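Local coordinates for cAMP factor (Mobiluncus curtisii, PDB 6JLC), which probably acts as a pore-forming toxin that takes part in the CAMP haemolytic reaction, at residues D17-V22 against E50-L55; P68-A73 against A119-L124; M72-L77 against M112-I117. One frame throughout, in Å; residues are numbered along the deposited sequence.

Interaction 1 of 3, residues D17-V22 against E50-L55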
loop_
_atom_site.group_PDB
_atom_site.type_symbol
_atom_site.label_atom_id
_atom_site.label_comp_id
_atom_site.label_asym_id
_atom_site.label_seq_id
_atom_site.Cartn_x
_atom_site.Cartn_y
_atom_site.Cartn_z
ATOM N N ASP A 17 -5.119 7.703 -15.849
ATOM C CA ASP A 17 -3.895 7.534 -15.063
ATOM C C ASP A 17 -4.146 7.809 -13.593
ATOM O O ASP A 17 -3.605 7.116 -12.719
ATOM C CB ASP A 17 -2.785 8.462 -15.569
ATOM C CG ASP A 17 -2.326 8.115 -16.975
ATOM O OD1 ASP A 17 -2.628 6.994 -17.441
ATOM O OD2 ASP A 17 -1.674 8.973 -17.605
ATOM N N ILE A 18 -4.953 8.827 -13.302
ATOM C CA ILE A 18 -5.282 9.137 -11.915
ATOM C C ILE A 18 -6.069 7.991 -11.293
ATOM O O ILE A 18 -5.761 7.528 -10.189
ATOM C CB ILE A 18 -6.059 10.461 -11.837
ATOM C CG1 ILE A 18 -5.148 11.627 -12.240
ATOM C CG2 ILE A 18 -6.614 10.656 -10.437
ATOM C CD1 ILE A 18 -5.909 12.866 -12.630
ATOM N N ASN A 19 -7.086 7.498 -12.004
ATOM C CA ASN A 19 -7.905 6.426 -11.438
ATOM C C ASN A 19 -7.086 5.158 -11.204
ATOM O O ASN A 19 -7.266 4.474 -10.186
ATOM C CB ASN A 19 -9.106 6.152 -12.341
ATOM C CG ASN A 19 -10.133 7.269 -12.284
ATOM O OD1 ASN A 19 -10.258 7.958 -11.270
ATOM N ND2 ASN A 19 -10.875 7.452 -13.369
ATOM N N ALA A 20 -6.160 4.844 -12.112
ATOM C CA ALA A 20 -5.272 3.705 -11.892
ATOM C C ALA A 20 -4.388 3.911 -10.663
ATOM O O ALA A 20 -4.160 2.970 -9.894
ATOM C CB ALA A 20 -4.416 3.451 -13.130
ATOM N N ALA A 21 -3.864 5.128 -10.469
ATOM C CA ALA A 21 -3.076 5.402 -9.271
ATOM C C ALA A 21 -3.919 5.227 -8.018
ATOM O O ALA A 21 -3.466 4.645 -7.027
ATOM C CB ALA A 21 -2.498 6.819 -9.322
ATOM N N VAL A 22 -5.160 5.713 -8.048
ATOM C CA VAL A 22 -6.005 5.629 -6.861
ATOM C C VAL A 22 -6.346 4.173 -6.543
ATOM O O VAL A 22 -6.383 3.777 -5.373
ATOM C CB VAL A 22 -7.260 6.502 -7.038
ATOM C CG1 VAL A 22 -8.252 6.271 -5.895
ATOM C CG2 VAL A 22 -6.857 7.992 -7.091
ATOM N N GLU A 50 -11.664 15.622 -7.269
ATOM C CA GLU A 50 -11.786 16.975 -7.798
ATOM C C GLU A 50 -11.005 17.116 -9.095
ATOM O O GLU A 50 -11.456 17.788 -10.031
ATOM C CB GLU A 50 -11.291 17.991 -6.760
ATOM C CG GLU A 50 -12.178 18.050 -5.544
ATOM C CD GLU A 50 -11.668 18.995 -4.468
ATOM O OE1 GLU A 50 -10.558 19.563 -4.614
ATOM O OE2 GLU A 50 -12.388 19.155 -3.463
ATOM N N LEU A 51 -9.824 16.500 -9.159
ATOM C CA LEU A 51 -8.988 16.617 -10.347
ATOM C C LEU A 51 -9.646 15.940 -11.555
ATOM O O LEU A 51 -9.695 16.515 -12.650
ATOM C CB LEU A 51 -7.607 16.022 -10.051
ATOM C CG LEU A 51 -6.460 16.215 -11.029
ATOM C CD1 LEU A 51 -6.281 17.685 -11.315
ATOM C CD2 LEU A 51 -5.184 15.622 -10.435
ATOM N N THR A 52 -10.200 14.744 -11.370
ATOM C CA THR A 52 -10.808 14.079 -12.518
ATOM C C THR A 52 -12.102 14.768 -12.930
ATOM O O THR A 52 -12.448 14.770 -14.114
ATOM C CB THR A 52 -11.036 12.591 -12.226
ATOM O OG1 THR A 52 -11.857 12.445 -11.074
ATOM C CG2 THR A 52 -9.703 11.869 -11.976
ATOM N N GLN A 53 -12.812 15.390 -11.984
ATOM C CA GLN A 53 -14.000 16.164 -12.344
ATOM C C GLN A 53 -13.625 17.374 -13.190
ATOM O O GLN A 53 -14.327 17.711 -14.153
ATOM C CB GLN A 53 -14.752 16.604 -11.082
ATOM C CG GLN A 53 -15.682 15.527 -10.517
ATOM C CD GLN A 53 -16.043 15.743 -9.050
ATOM O OE1 GLN A 53 -15.573 16.686 -8.403
ATOM N NE2 GLN A 53 -16.883 14.856 -8.518
ATOM N N SER A 54 -12.527 18.045 -12.843
ATOM C CA SER A 54 -12.065 19.160 -13.659
ATOM C C SER A 54 -11.603 18.675 -15.026
ATOM O O SER A 54 -11.842 19.339 -16.044
ATOM C CB SER A 54 -10.934 19.901 -12.954
ATOM O OG SER A 54 -10.544 21.026 -13.715
ATOM N N LEU A 55 -10.924 17.527 -15.064
ATOM C CA LEU A 55 -10.510 16.963 -16.347
ATOM C C LEU A 55 -11.710 16.503 -17.162
ATOM O O LEU A 55 -11.711 16.616 -18.396
ATOM C CB LEU A 55 -9.550 15.800 -16.120
ATOM C CG LEU A 55 -8.129 16.196 -15.689
ATOM C CD1 LEU A 55 -7.459 15.023 -14.999
ATOM C CD2 LEU A 55 -7.317 16.655 -16.868
#

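Interaction 2 of 3, residues P68-A73 against A119-L124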
loop_
_atom_site.group_PDB
_atom_site.type_symbol
_atom_site.label_atom_id
_atom_site.label_comp_id
_atom_site.label_asym_id
_atom_site.label_seq_id
_atom_site.Cartn_x
_atom_site.Cartn_y
_atom_site.Cartn_z
ATOM N N PRO A 68 -4.004 24.698 -17.429
ATOM C CA PRO A 68 -3.651 23.321 -17.835
ATOM C C PRO A 68 -2.314 22.833 -17.301
ATOM O O PRO A 68 -2.177 21.642 -16.987
ATOM C CB PRO A 68 -3.633 23.407 -19.367
ATOM C CG PRO A 68 -3.229 24.819 -19.647
ATOM C CD PRO A 68 -3.865 25.652 -18.545
ATOM N N ASP A 69 -1.297 23.700 -17.235
ATOM C CA ASP A 69 -0.010 23.250 -16.718
ATOM C C ASP A 69 -0.140 22.838 -15.259
ATOM O O ASP A 69 0.521 21.894 -14.806
ATOM C CB ASP A 69 1.042 24.346 -16.879
ATOM C CG ASP A 69 1.402 24.597 -18.325
ATOM O OD1 ASP A 69 2.257 23.861 -18.860
ATOM O OD2 ASP A 69 0.820 25.524 -18.923
ATOM N N LEU A 70 -1.015 23.522 -14.522
ATOM C CA LEU A 70 -1.269 23.191 -13.126
ATOM C C LEU A 70 -2.032 21.878 -12.998
ATOM O O LEU A 70 -1.692 21.030 -12.166
ATOM C CB LEU A 70 -2.040 24.335 -12.470
ATOM C CG LEU A 70 -2.039 24.473 -10.958
ATOM C CD1 LEU A 70 -0.614 24.544 -10.406
ATOM C CD2 LEU A 70 -2.816 25.730 -10.603
ATOM N N ILE A 71 -3.080 21.691 -13.812
ATOM C CA ILE A 71 -3.857 20.455 -13.730
ATOM C C ILE A 71 -2.975 19.252 -14.052
ATOM O O ILE A 71 -3.093 18.189 -13.425
ATOM C CB ILE A 71 -5.092 20.529 -14.655
ATOM C CG1 ILE A 71 -6.113 21.554 -14.133
ATOM C CG2 ILE A 71 -5.780 19.181 -14.761
ATOM C CD1 ILE A 71 -6.979 21.058 -12.951
ATOM N N MET A 72 -2.073 19.394 -15.024
ATOM C CA MET A 72 -1.224 18.270 -15.401
ATOM C C MET A 72 -0.120 18.036 -14.371
ATOM O O MET A 72 0.292 16.891 -14.157
ATOM C CB MET A 72 -0.623 18.493 -16.794
ATOM C CG MET A 72 -1.603 18.306 -17.938
ATOM S SD MET A 72 -2.562 16.772 -17.805
ATOM C CE MET A 72 -1.267 15.535 -17.809
ATOM N N ALA A 73 0.386 19.101 -13.742
ATOM C CA ALA A 73 1.341 18.912 -12.652
ATOM C C ALA A 73 0.691 18.174 -11.480
ATOM O O ALA A 73 1.302 17.271 -10.893
ATOM C CB ALA A 73 1.918 20.266 -12.207
ATOM N N ALA A 119 -1.087 25.733 -4.459
ATOM C CA ALA A 119 0.058 25.044 -5.051
ATOM C C ALA A 119 0.411 25.626 -6.415
ATOM O O ALA A 119 -0.473 25.953 -7.216
ATOM C CB ALA A 119 -0.245 23.541 -5.198
ATOM N N THR A 120 1.712 25.750 -6.679
ATOM C CA THR A 120 2.226 26.181 -7.972
ATOM C C THR A 120 2.782 24.995 -8.751
ATOM O O THR A 120 3.044 23.925 -8.194
ATOM C CB THR A 120 3.326 27.229 -7.814
ATOM O OG1 THR A 120 4.477 26.631 -7.199
ATOM C CG2 THR A 120 2.841 28.413 -6.980
ATOM N N VAL A 121 2.965 25.207 -10.063
ATOM C CA VAL A 121 3.626 24.201 -10.894
ATOM C C VAL A 121 4.996 23.854 -10.333
ATOM O O VAL A 121 5.371 22.679 -10.262
ATOM C CB VAL A 121 3.724 24.690 -12.352
ATOM C CG1 VAL A 121 4.597 23.751 -13.171
ATOM C CG2 VAL A 121 2.329 24.763 -12.960
ATOM N N TYR A 122 5.775 24.869 -9.944
ATOM C CA TYR A 122 7.104 24.609 -9.393
ATOM C C TYR A 122 7.022 23.714 -8.161
ATOM O O TYR A 122 7.810 22.772 -8.016
ATOM C CB TYR A 122 7.804 25.931 -9.043
ATOM C CG TYR A 122 8.150 26.802 -10.232
ATOM C CD1 TYR A 122 8.265 26.263 -11.504
ATOM C CD2 TYR A 122 8.385 28.170 -10.076
ATOM C CE1 TYR A 122 8.591 27.050 -12.593
ATOM C CE2 TYR A 122 8.713 28.966 -11.161
ATOM C CZ TYR A 122 8.817 28.397 -12.417
ATOM O OH TYR A 122 9.141 29.170 -13.509
ATOM N N GLN A 123 6.073 23.997 -7.263
ATOM C CA GLN A 123 5.984 23.245 -6.017
ATOM C C GLN A 123 5.559 21.810 -6.277
ATOM O O GLN A 123 6.102 20.872 -5.680
ATOM C CB GLN A 123 4.995 23.915 -5.067
ATOM C CG GLN A 123 5.479 25.252 -4.549
ATOM C CD GLN A 123 4.396 25.999 -3.806
ATOM O OE1 GLN A 123 3.200 25.822 -4.069
ATOM N NE2 GLN A 123 4.814 26.861 -2.874
ATOM N N LEU A 124 4.573 21.628 -7.158
ATOM C CA LEU A 124 4.118 20.285 -7.483
ATOM C C LEU A 124 5.222 19.484 -8.157
ATOM O O LEU A 124 5.414 18.295 -7.861
ATOM C CB LEU A 124 2.874 20.367 -8.374
ATOM C CG LEU A 124 1.673 21.076 -7.743
ATOM C CD1 LEU A 124 0.669 21.455 -8.813
ATOM C CD2 LEU A 124 1.000 20.207 -6.678
#

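Interaction 3 of 3, residues M72-L77 against M112-I117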
loop_
_atom_site.group_PDB
_atom_site.type_symbol
_atom_site.label_atom_id
_atom_site.label_comp_id
_atom_site.label_asym_id
_atom_site.label_seq_id
_atom_site.Cartn_x
_atom_site.Cartn_y
_atom_site.Cartn_z
ATOM N N MET A 72 -2.073 19.394 -15.024
ATOM C CA MET A 72 -1.224 18.270 -15.401
ATOM C C MET A 72 -0.120 18.036 -14.371
ATOM O O MET A 72 0.292 16.891 -14.157
ATOM C CB MET A 72 -0.623 18.493 -16.794
ATOM C CG MET A 72 -1.603 18.306 -17.938
ATOM S SD MET A 72 -2.562 16.772 -17.805
ATOM C CE MET A 72 -1.267 15.535 -17.809
ATOM N N ALA A 73 0.386 19.101 -13.742
ATOM C CA ALA A 73 1.341 18.912 -12.652
ATOM C C ALA A 73 0.691 18.174 -11.480
ATOM O O ALA A 73 1.302 17.271 -10.893
ATOM C CB ALA A 73 1.918 20.266 -12.207
ATOM N N ARG A 74 -0.557 18.527 -11.134
ATOM C CA ARG A 74 -1.256 17.775 -10.088
ATOM C C ARG A 74 -1.458 16.322 -10.505
ATOM O O ARG A 74 -1.319 15.403 -9.686
ATOM C CB ARG A 74 -2.607 18.419 -9.750
ATOM C CG ARG A 74 -2.524 19.777 -9.033
ATOM C CD ARG A 74 -3.880 20.217 -8.419
ATOM N NE ARG A 74 -4.001 21.680 -8.204
ATOM C CZ ARG A 74 -3.750 22.312 -7.063
ATOM N NH1 ARG A 74 -3.328 21.646 -6.001
ATOM N NH2 ARG A 74 -3.906 23.626 -6.978
ATOM N N THR A 75 -1.794 16.102 -11.784
ATOM C CA THR A 75 -1.972 14.747 -12.302
ATOM C C THR A 75 -0.685 13.947 -12.168
ATOM O O THR A 75 -0.687 12.825 -11.649
ATOM C CB THR A 75 -2.425 14.801 -13.767
ATOM O OG1 THR A 75 -3.727 15.403 -13.844
ATOM C CG2 THR A 75 -2.478 13.412 -14.373
ATOM N N HIS A 76 0.432 14.512 -12.639
ATOM C CA HIS A 76 1.709 13.815 -12.528
ATOM C C HIS A 76 2.063 13.516 -11.077
ATOM O O HIS A 76 2.635 12.462 -10.784
ATOM C CB HIS A 76 2.822 14.621 -13.194
ATOM C CG HIS A 76 2.601 14.809 -14.660
ATOM N ND1 HIS A 76 2.867 15.996 -15.315
ATOM C CD2 HIS A 76 2.086 13.975 -15.594
ATOM C CE1 HIS A 76 2.556 15.869 -16.591
ATOM N NE2 HIS A 76 2.072 14.653 -16.787
ATOM N N LEU A 77 1.730 14.423 -10.152
ATOM C CA LEU A 77 2.091 14.181 -8.755
ATOM C C LEU A 77 1.255 13.052 -8.143
ATOM O O LEU A 77 1.784 12.206 -7.408
ATOM C CB LEU A 77 1.959 15.470 -7.940
ATOM C CG LEU A 77 2.341 15.398 -6.447
ATOM C CD1 LEU A 77 3.736 14.807 -6.222
ATOM C CD2 LEU A 77 2.283 16.809 -5.848
ATOM N N MET A 112 -0.322 16.863 0.914
ATOM C CA MET A 112 -0.728 18.191 1.368
ATOM C C MET A 112 -0.574 19.217 0.248
ATOM O O MET A 112 -1.449 20.070 0.053
ATOM C CB MET A 112 0.078 18.610 2.604
ATOM C CG MET A 112 -0.089 17.688 3.809
ATOM S SD MET A 112 -1.819 17.539 4.324
ATOM C CE MET A 112 -2.156 19.213 4.873
ATOM N N ARG A 113 0.515 19.127 -0.520
ATOM C CA ARG A 113 0.725 20.078 -1.611
ATOM C C ARG A 113 -0.287 19.872 -2.733
ATOM O O ARG A 113 -0.858 20.838 -3.248
ATOM C CB ARG A 113 2.153 19.966 -2.154
ATOM C CG ARG A 113 2.586 21.141 -3.041
ATOM C CD ARG A 113 2.559 22.456 -2.270
ATOM N NE ARG A 113 3.720 22.554 -1.379
ATOM C CZ ARG A 113 3.925 23.524 -0.486
ATOM N NH1 ARG A 113 3.047 24.513 -0.338
ATOM N NH2 ARG A 113 5.023 23.497 0.275
ATOM N N VAL A 114 -0.520 18.620 -3.147
ATOM C CA VAL A 114 -1.410 18.429 -4.291
ATOM C C VAL A 114 -2.842 18.859 -3.963
ATOM O O VAL A 114 -3.605 19.223 -4.870
ATOM C CB VAL A 114 -1.326 16.971 -4.792
ATOM C CG1 VAL A 114 -2.189 16.052 -3.954
ATOM C CG2 VAL A 114 -1.704 16.888 -6.283
ATOM N N ALA A 115 -3.220 18.862 -2.684
ATOM C CA ALA A 115 -4.539 19.316 -2.267
ATOM C C ALA A 115 -4.593 20.813 -1.991
ATOM O O ALA A 115 -5.685 21.349 -1.760
ATOM C CB ALA A 115 -4.980 18.570 -1.009
ATOM N N ASN A 116 -3.454 21.493 -2.021
ATOM C CA ASN A 116 -3.356 22.878 -1.566
ATOM C C ASN A 116 -3.856 23.813 -2.670
ATOM O O ASN A 116 -3.329 23.788 -3.787
ATOM C CB ASN A 116 -1.899 23.173 -1.191
ATOM C CG ASN A 116 -1.732 24.473 -0.419
ATOM O OD1 ASN A 116 -2.276 25.508 -0.803
ATOM N ND2 ASN A 116 -0.964 24.427 0.672
ATOM N N ILE A 117 -4.872 24.629 -2.372
ATOM C CA ILE A 117 -5.402 25.544 -3.378
ATOM C C ILE A 117 -4.389 26.601 -3.813
ATOM O O ILE A 117 -4.589 27.247 -4.845
ATOM C CB ILE A 117 -6.702 26.211 -2.884
ATOM C CG1 ILE A 117 -6.464 26.860 -1.515
ATOM C CG2 ILE A 117 -7.833 25.177 -2.860
ATOM C CD1 ILE A 117 -7.070 28.207 -1.373
HETATM O O HOH W 1 -6.040 25.993 -7.736
#

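Interaction 1 of 3, residues D17-V22 against E50-L55
I18 and L55 meet tip to tip: the CD1 methyl of I18 ends 3.6 Å from CD1 of L55, each side chain reaching toward the other across the interface between helices 8-31 and 41-59. L51, one turn before L55, comes to the same methyl from another direction. Its side chain crosses that of I18 at about a right angle, so that L51 CD2 lies 3.6 Å from I18 CD1 and a single methyl is touched by both leucines. The branching of I18 divides its work. With CG1 anti to the carbonyl carbon (chi1 -67°), the long arm carries CD1 to the leucines, while CG2, anti to the backbone N, is left for T52. There the two side chains slide past each other in opposite directions, and I18 CG2 packs 3.7 Å from T52 CG2. The helices are neighbours in an all-helical bundle and form an antiparallel pair, the axes of the two short segments 10.6 Å apart at closest approach and inclined at 161°. I18 and T52 face each other most directly, with CA atoms 7.4 Å apart. T52 turns its methyl to the contact and its hydroxyl back to its own helix: OG1 hydrogen-bonds to the carbonyl oxygens of A48 and T49, which satisfies the polar branch locally. At the margin, N19 lays its amide OD1 4.0 Å from T52 CG2, a van der Waals touch. T75 of helix 68-91 packs against both I18 and L51, and I71 of that helix against L55.

Interaction 2 of 3, residues P68-A73 against A119-L124
Two helix beginnings pack together here in the helical bundle of the CAMP factor chain: the first turns of helix 68-91 lie against the capped start of helix 121-139. T120 is the N-cap residue of the second helix and forms a capping box with Q123. The backbone N of Q123 donates to T120 OG1 over 3.1 Å, and the backbone N of T120 donates in return to Q123 OE1 at 3.0 Å. These reciprocal bonds satisfy two amides at the helix start, and the second donor stands 33° out of the plane of the Q123 side-chain carbonyl.

L70 meets this turn with one branch. Its CG is anti to the backbone N (chi1 -160°), which swings L70 CD1 in against the peptide between T120 and V121, 3.7 Å from V121 N. L70 CD1 also touches CD1 of L124, at 3.7 Å, one turn further along. A73, its CB directed toward the other segment, reaches that same leucine methyl from a different direction, A73 CB sitting 3.8 Å from L124 CD1. V121 works at the outer margin, where CG2 rests near the backbone of D69 and also meets L70. R74 and L77 continue the packing around L124. Where the chain enters the capped turn, L70 CD1 lies 3.5 Å from the carbonyl oxygen of A119.

Interaction 3 of 3, residues M72-L77 against M112-I117
R74 leaves helix 68-91 beside V114, and its CB starts the contact 3.9 Å from V114 CG2. CG continues along the same methyl, the two side chains running obliquely to each other. The chain is extended from CG to NE, which takes the arginine past the valine side chain to the backbone beyond it: R74 CD is 3.7 Å from V114 O, and CZ lies close to the carbonyl oxygens of both V114 and N116. At the tip, NH1 divides between two acceptors. R74 NH1 donates to V114 O at 2.7 Å, a short but bent bond (N-H...O 133°) that approaches from well above the carbonyl plane. Its other bond, to N116 O, is straighter at 154°, with the oxygen nearly in the guanidinium plane. R74 NH2 closes on the same acceptor, N116 O, at 3.2 Å, so one carbonyl is gripped end-on by two nitrogens, both reaching it from the same face of its plane. The further bond to V114 O probably restricts turning of the guanidinium about the line from CZ to N116 O. A water weakly links NH2 to I117 O. The amide of N116 is engaged within its own turn, where OD1 accepts from the backbone N of G118.

One turn on along helix 68-91, L77 adds the apolar part. L77 CD2 packs 3.8 Å from V114 CB, the side chains again meeting at a slant. V114 thus has a leucine and the aliphatic stem of an arginine against it. The positive guanidinium would probably be favoured by the carbonyls gathered near this end of helix 97-114, and its grip on them resembles C-terminal capping by a side chain from a neighbouring helix of the bundle.

How the interactions relate
All three contacts lie on the same side of the chain's centre, in the part of the bundle built from helices 8-31, 41-59, 68-91, 97-114 and 121-139. Helix 68-91 links them. Interactions 2 and 3 both use it, share M72 and A73, and have centres about 6 Å apart; its partners there are consecutive helices, 97-114 and 121-139. Interaction 1 comes first along the chain and closes before the others open, with its centre about 15 Å from interaction 2 and 11 Å from interaction 3. I71 and T75 of helix 68-91 pack against L51 and L55 of interaction 1, T75 also against I18, and L124 bridges interactions 2 and 3, giving continuous side-chain packing through this helical region.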